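PDB 4R0M: McyG protein from Microcystis aeruginosa PCC 7806, which binds phenylalanyl-adenylate in its adenylation domain and probably activates such substrates for transfer to its peptidyl carrier domain in microcystin synthesis. Local coordinates for residues 32-37 with 82-87; 17-22 with 233-238. One frame throughout, in Å; residues are numbered along the deposited sequence.

Contact 1 of 2, residues 32-37 with 82-87; sequences HGITYI and DFIPAL
Strand 33-37 faces one turn of helix 80-93, the segment axes running roughly antiparallel, at 150°, and coming within 11.1 Å of each other. Ile34 and Ile84 have the closest backbones, their CA atoms 9.2 Å apart, so side chains alone bridge the gap. Alternation along the strand sends Ile34 and Tyr36 to the same side, toward the helix. Ile34 and Ile84 reach for one another tip to tip, CD1 of Ile34 lying 3.6 Å from CG2 of Ile84. That methyl of Ile84 stands anti to its backbone N, while CG1, anti to the carbonyl carbon (chi1 -62°), carries CD1 to within 3.6 Å of CE1 of Tyr36, meeting the ring obliquely. Within the strand, CG2 of Ile34 sits 3.6 Å above one face of the Tyr36 ring, near its rim. The phenol then slides past Ile84 until its OH lies 3.7 Å from CD of Pro85, whose ring offers a compact apolar surface. With alanine in place of Ile84, both CG2 and CD1 are gone, and a gap would probably open between the helix and the Ile34-Tyr36 pair, the ring losing its neighbour at CE1. The contact joins a sheet strand of the adenylation domain to a covering helix by van der Waals packing, with no hydrogen bond across it, while the buried hydroxyl of Tyr36 finds its polar partner in Gln46 on the adjacent strand.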
loop_
_atom_site.group_PDB
_atom_site.type_symbol
_atom_site.label_atom_id
_atom_site.label_comp_id
_atom_site.label_asym_id
_atom_site.label_seq_id
_atom_site.Cartn_x
_atom_site.Cartn_y
_atom_site.Cartn_z
ATOM N N HIS A 32 -14.647 3.441 -22.604
ATOM C CA HIS A 32 -13.940 3.535 -21.331
ATOM C C HIS A 32 -12.452 3.369 -21.447
ATOM O O HIS A 32 -11.935 2.949 -22.486
ATOM C CB HIS A 32 -14.513 2.521 -20.345
ATOM C CG HIS A 32 -16.009 2.625 -20.168
ATOM N ND1 HIS A 32 -16.582 3.571 -19.404
ATOM C CD2 HIS A 32 -17.049 1.860 -20.694
ATOM C CE1 HIS A 32 -17.921 3.423 -19.435
ATOM N NE2 HIS A 32 -18.204 2.374 -20.225
ATOM N N GLY A 33 -11.754 3.707 -20.366
ATOM C CA GLY A 33 -10.300 3.610 -20.309
ATOM C C GLY A 33 -9.718 4.313 -19.098
ATOM O O GLY A 33 -10.369 4.434 -18.056
ATOM N N ILE A 34 -8.484 4.785 -19.248
ATOM C CA ILE A 34 -7.762 5.413 -18.153
ATOM C C ILE A 34 -7.741 6.932 -18.292
ATOM O O ILE A 34 -7.364 7.469 -19.337
ATOM C CB ILE A 34 -6.321 4.868 -18.033
ATOM C CG1 ILE A 34 -6.338 3.337 -18.002
ATOM C CG2 ILE A 34 -5.638 5.426 -16.789
ATOM C CD1 ILE A 34 -4.996 2.695 -18.256
ATOM N N THR A 35 -8.169 7.606 -17.229
ATOM C CA THR A 35 -8.038 9.050 -17.103
ATOM C C THR A 35 -6.865 9.354 -16.173
ATOM O O THR A 35 -6.889 8.992 -14.993
ATOM C CB THR A 35 -9.328 9.688 -16.547
ATOM O OG1 THR A 35 -10.436 9.336 -17.383
ATOM C CG2 THR A 35 -9.205 11.210 -16.487
ATOM N N TYR A 36 -5.836 9.997 -16.718
ATOM C CA TYR A 36 -4.679 10.414 -15.933
ATOM C C TYR A 36 -4.837 11.861 -15.495
ATOM O O TYR A 36 -4.983 12.758 -16.334
ATOM C CB TYR A 36 -3.389 10.290 -16.745
ATOM C CG TYR A 36 -3.098 8.918 -17.303
ATOM C CD1 TYR A 36 -2.490 7.937 -16.521
ATOM C CD2 TYR A 36 -3.400 8.609 -18.631
ATOM C CE1 TYR A 36 -2.206 6.682 -17.040
ATOM C CE2 TYR A 36 -3.122 7.358 -19.159
ATOM C CZ TYR A 36 -2.525 6.398 -18.360
ATOM O OH TYR A 36 -2.247 5.155 -18.885
ATOM N N ILE A 37 -4.814 12.087 -14.185
ATOM C CA ILE A 37 -4.744 13.444 -13.650
ATOM C C ILE A 37 -3.269 13.822 -13.534
ATOM O O ILE A 37 -2.479 13.088 -12.944
ATOM C CB ILE A 37 -5.436 13.573 -12.271
ATOM C CG1 ILE A 37 -6.846 12.958 -12.289
ATOM C CG2 ILE A 37 -5.465 15.027 -11.806
ATOM C CD1 ILE A 37 -7.837 13.610 -13.233
ATOM N N ASP A 82 3.243 6.932 -18.417
ATOM C CA ASP A 82 4.307 6.067 -18.918
ATOM C C ASP A 82 4.309 4.709 -18.227
ATOM O O ASP A 82 4.650 3.697 -18.841
ATOM C CB ASP A 82 5.672 6.729 -18.725
ATOM C CG ASP A 82 5.948 7.823 -19.739
ATOM O OD1 ASP A 82 5.109 8.038 -20.642
ATOM O OD2 ASP A 82 7.016 8.466 -19.631
ATOM N N PHE A 83 3.937 4.697 -16.949
ATOM C CA PHE A 83 3.993 3.488 -16.127
ATOM C C PHE A 83 3.011 2.414 -16.600
ATOM O O PHE A 83 3.415 1.291 -16.897
ATOM C CB PHE A 83 3.748 3.833 -14.651
ATOM C CG PHE A 83 3.883 2.663 -13.715
ATOM C CD1 PHE A 83 2.867 1.714 -13.601
ATOM C CD2 PHE A 83 5.019 2.518 -12.927
ATOM C CE1 PHE A 83 2.989 0.638 -12.736
ATOM C CE2 PHE A 83 5.145 1.449 -12.055
ATOM C CZ PHE A 83 4.129 0.508 -11.959
ATOM N N ILE A 84 1.730 2.767 -16.665
ATOM C CA ILE A 84 0.675 1.812 -17.021
ATOM C C ILE A 84 0.844 1.204 -18.430
ATOM O O ILE A 84 0.782 -0.019 -18.574
ATOM C CB ILE A 84 -0.739 2.404 -16.801
ATOM C CG1 ILE A 84 -0.937 2.743 -15.316
ATOM C CG2 ILE A 84 -1.812 1.429 -17.258
ATOM C CD1 ILE A 84 -2.095 3.675 -15.020
ATOM N N PRO A 85 1.082 2.039 -19.463
ATOM C CA PRO A 85 1.348 1.439 -20.772
ATOM C C PRO A 85 2.569 0.514 -20.798
ATOM O O PRO A 85 2.539 -0.515 -21.477
ATOM C CB PRO A 85 1.559 2.658 -21.673
ATOM C CG PRO A 85 0.737 3.722 -21.035
ATOM C CD PRO A 85 0.942 3.505 -19.564
ATOM N N ALA A 86 3.622 0.868 -20.060
ATOM C CA ALA A 86 4.826 0.035 -19.973
ATOM C C ALA A 86 4.583 -1.263 -19.205
ATOM O O ALA A 86 5.145 -2.307 -19.548
ATOM C CB ALA A 86 5.971 0.813 -19.344
ATOM N N LEU A 87 3.752 -1.191 -18.167
ATOM C CA LEU A 87 3.379 -2.364 -17.376
ATOM C C LEU A 87 2.596 -3.365 -18.224
ATOM O O LEU A 87 2.876 -4.571 -18.197
ATOM C CB LEU A 87 2.556 -1.948 -16.152
ATOM C CG LEU A 87 2.095 -3.046 -15.187
ATOM C CD1 LEU A 87 3.193 -3.408 -14.196
ATOM C CD2 LEU A 87 0.839 -2.606 -14.450
#

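Contact 2 of 2, residues 17-22 with 233-238; sequences RTLSEV and LGIMAV
Leu19 lays its CD2 methyl against the beta-branch of Ile235, 3.7 Å from CG2, and the two side chains cross at about a right angle. The CD1 end of Ile235 also comes within 4.2 Å of Leu19 CD2, so a single leucine methyl meets two branches of the isoleucine. One turn further along both helices, Val22 and Val238 pair through their CG1 methyls at 3.8 Å. Both methyls point away from their own backbone N (chi1 163° in Val22, -178° in Val238), which extends them toward the other helix. Short valines suit this place because the backbones are nearer here, with CA atoms 6.8 Å apart against 8.2 Å for Leu19 and Ile235, where longer side chains fill the wider separation. The contact packs the first turn of helix 19-27 against helix 227-240 of the adenylation domain, in the ANL superfamily of adenylating enzymes; Trp88 of helix 80-93 covers Ile235 and Val238, and Leu200 of helix 196-210 touches Val22. Polar groups keep to the other sides of the first helix. Thr18 takes the N-cap position, and its OG1 shares a hydrogen bond of 2.9 Å with Ser20 OG. A weak bond ties Thr18 N to Glu21 OE1, and the Arg17 guanidinium turns its edge to the Glu21 carbonyl, to which NH1 gives another weak bond, while NH2 bonds to Thr25 OG1.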
loop_
_atom_site.group_PDB
_atom_site.type_symbol
_atom_site.label_atom_id
_atom_site.label_comp_id
_atom_site.label_asym_id
_atom_site.label_seq_id
_atom_site.Cartn_x
_atom_site.Cartn_y
_atom_site.Cartn_z
ATOM N N ARG A 17 -8.284 -17.139 -17.734
ATOM C CA ARG A 17 -7.864 -16.015 -18.560
ATOM C C ARG A 17 -6.429 -15.598 -18.238
ATOM O O ARG A 17 -5.940 -15.829 -17.133
ATOM C CB ARG A 17 -8.795 -14.820 -18.340
ATOM C CG ARG A 17 -10.139 -14.901 -19.045
ATOM C CD ARG A 17 -11.024 -13.735 -18.625
ATOM N NE ARG A 17 -12.039 -13.423 -19.628
ATOM C CZ ARG A 17 -11.875 -12.558 -20.628
ATOM N NH1 ARG A 17 -10.730 -11.905 -20.776
ATOM N NH2 ARG A 17 -12.864 -12.345 -21.488
ATOM N N THR A 18 -5.761 -14.998 -19.219
ATOM C CA THR A 18 -4.491 -14.315 -18.992
ATOM C C THR A 18 -4.755 -12.814 -18.985
ATOM O O THR A 18 -5.857 -12.373 -19.322
ATOM C CB THR A 18 -3.450 -14.630 -20.085
ATOM O OG1 THR A 18 -3.943 -14.195 -21.357
ATOM C CG2 THR A 18 -3.137 -16.120 -20.127
ATOM N N LEU A 19 -3.745 -12.034 -18.610
ATOM C CA LEU A 19 -3.880 -10.579 -18.572
ATOM C C LEU A 19 -4.100 -9.971 -19.961
ATOM O O LEU A 19 -4.847 -9.003 -20.104
ATOM C CB LEU A 19 -2.677 -9.935 -17.871
ATOM C CG LEU A 19 -2.589 -10.141 -16.353
ATOM C CD1 LEU A 19 -1.208 -9.770 -15.836
ATOM C CD2 LEU A 19 -3.664 -9.355 -15.617
ATOM N N SER A 20 -3.462 -10.550 -20.975
ATOM C CA SER A 20 -3.614 -10.089 -22.358
ATOM C C SER A 20 -5.054 -10.215 -22.868
ATOM O O SER A 20 -5.569 -9.299 -23.510
ATOM C CB SER A 20 -2.639 -10.817 -23.288
ATOM O OG SER A 20 -2.538 -12.184 -22.948
ATOM N N GLU A 21 -5.698 -11.340 -22.561
ATOM C CA GLU A 21 -7.101 -11.568 -22.922
ATOM C C GLU A 21 -8.038 -10.583 -22.228
ATOM O O GLU A 21 -9.014 -10.119 -22.824
ATOM C CB GLU A 21 -7.516 -13.008 -22.599
ATOM C CG GLU A 21 -6.867 -14.050 -23.501
ATOM C CD GLU A 21 -6.943 -15.461 -22.945
ATOM O OE1 GLU A 21 -7.600 -15.672 -21.903
ATOM O OE2 GLU A 21 -6.336 -16.368 -23.557
ATOM N N VAL A 22 -7.732 -10.271 -20.970
ATOM C CA VAL A 22 -8.502 -9.308 -20.181
ATOM C C VAL A 22 -8.456 -7.907 -20.802
ATOM O O VAL A 22 -9.485 -7.238 -20.910
ATOM C CB VAL A 22 -8.036 -9.298 -18.706
ATOM C CG1 VAL A 22 -8.499 -8.045 -17.979
ATOM C CG2 VAL A 22 -8.542 -10.540 -17.991
ATOM N N LEU A 233 -7.164 -1.283 -8.209
ATOM C CA LEU A 233 -7.584 -0.070 -8.910
ATOM C C LEU A 233 -6.887 0.091 -10.261
ATOM O O LEU A 233 -6.783 1.197 -10.795
ATOM C CB LEU A 233 -7.386 1.165 -8.023
ATOM C CG LEU A 233 -8.170 1.173 -6.706
ATOM C CD1 LEU A 233 -7.739 2.333 -5.822
ATOM C CD2 LEU A 233 -9.676 1.204 -6.938
ATOM N N GLY A 234 -6.424 -1.029 -10.805
ATOM C CA GLY A 234 -5.809 -1.066 -12.123
ATOM C C GLY A 234 -6.390 -2.198 -12.942
ATOM O O GLY A 234 -7.313 -1.995 -13.733
ATOM N N ILE A 235 -5.856 -3.398 -12.726
ATOM C CA ILE A 235 -6.252 -4.593 -13.472
ATOM C C ILE A 235 -7.730 -4.960 -13.284
ATOM O O ILE A 235 -8.374 -5.426 -14.227
ATOM C CB ILE A 235 -5.334 -5.788 -13.127
ATOM C CG1 ILE A 235 -3.910 -5.523 -13.632
ATOM C CG2 ILE A 235 -5.875 -7.091 -13.710
ATOM C CD1 ILE A 235 -2.833 -6.310 -12.912
HETATM N N MSE A 236 -8.263 -4.737 -12.083
HETATM C CA MSE A 236 -9.691 -4.957 -11.820
HETATM C C MSE A 236 -10.534 -4.125 -12.750
HETATM O O MSE A 236 -11.488 -4.632 -13.346
HETATM C CB MSE A 236 -10.077 -4.680 -10.364
HETATM C CG MSE A 236 -11.503 -5.177 -10.118
HETATM SE SE MSE A 236 -12.095 -4.915 -8.260
HETATM C CE MSE A 236 -12.470 -2.987 -8.385
ATOM N N ALA A 237 -10.181 -2.849 -12.888
ATOM C CA ALA A 237 -10.925 -1.929 -13.739
ATOM C C ALA A 237 -10.899 -2.369 -15.201
ATOM O O ALA A 237 -11.893 -2.226 -15.915
ATOM C CB ALA A 237 -10.389 -0.516 -13.592
ATOM N N VAL A 238 -9.759 -2.907 -15.630
ATOM C CA VAL A 238 -9.612 -3.461 -16.976
ATOM C C VAL A 238 -10.496 -4.704 -17.131
ATOM O O VAL A 238 -11.198 -4.848 -18.132
ATOM C CB VAL A 238 -8.138 -3.788 -17.302
ATOM C CG1 VAL A 238 -7.998 -4.316 -18.723
ATOM C CG2 VAL A 238 -7.264 -2.556 -17.119
#

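Contact 1 is nested along the chain inside the loop closed by contact 2, and helix 19-27 leads directly into strand 33-37. Their centres lie 13 Å apart and their nearest atoms about 5 Å, so the two do not touch. Helix 80-93 connects them: it supplies Ile84 and Pro85 to contact 1, and the same helix reaches contact 2 through Phe91, which touches Leu19. Strand 243-246, which follows helix 227-240, lies beside strand 33-37 in the mixed sheet. Contact 1 lies outside the residues that line the adenylate pocket; in contact 2 the side chain of Ile235 is about 13 Å from the bound phenylalanyl-adenylate. Both are buried packing on the same side of the chain's centre.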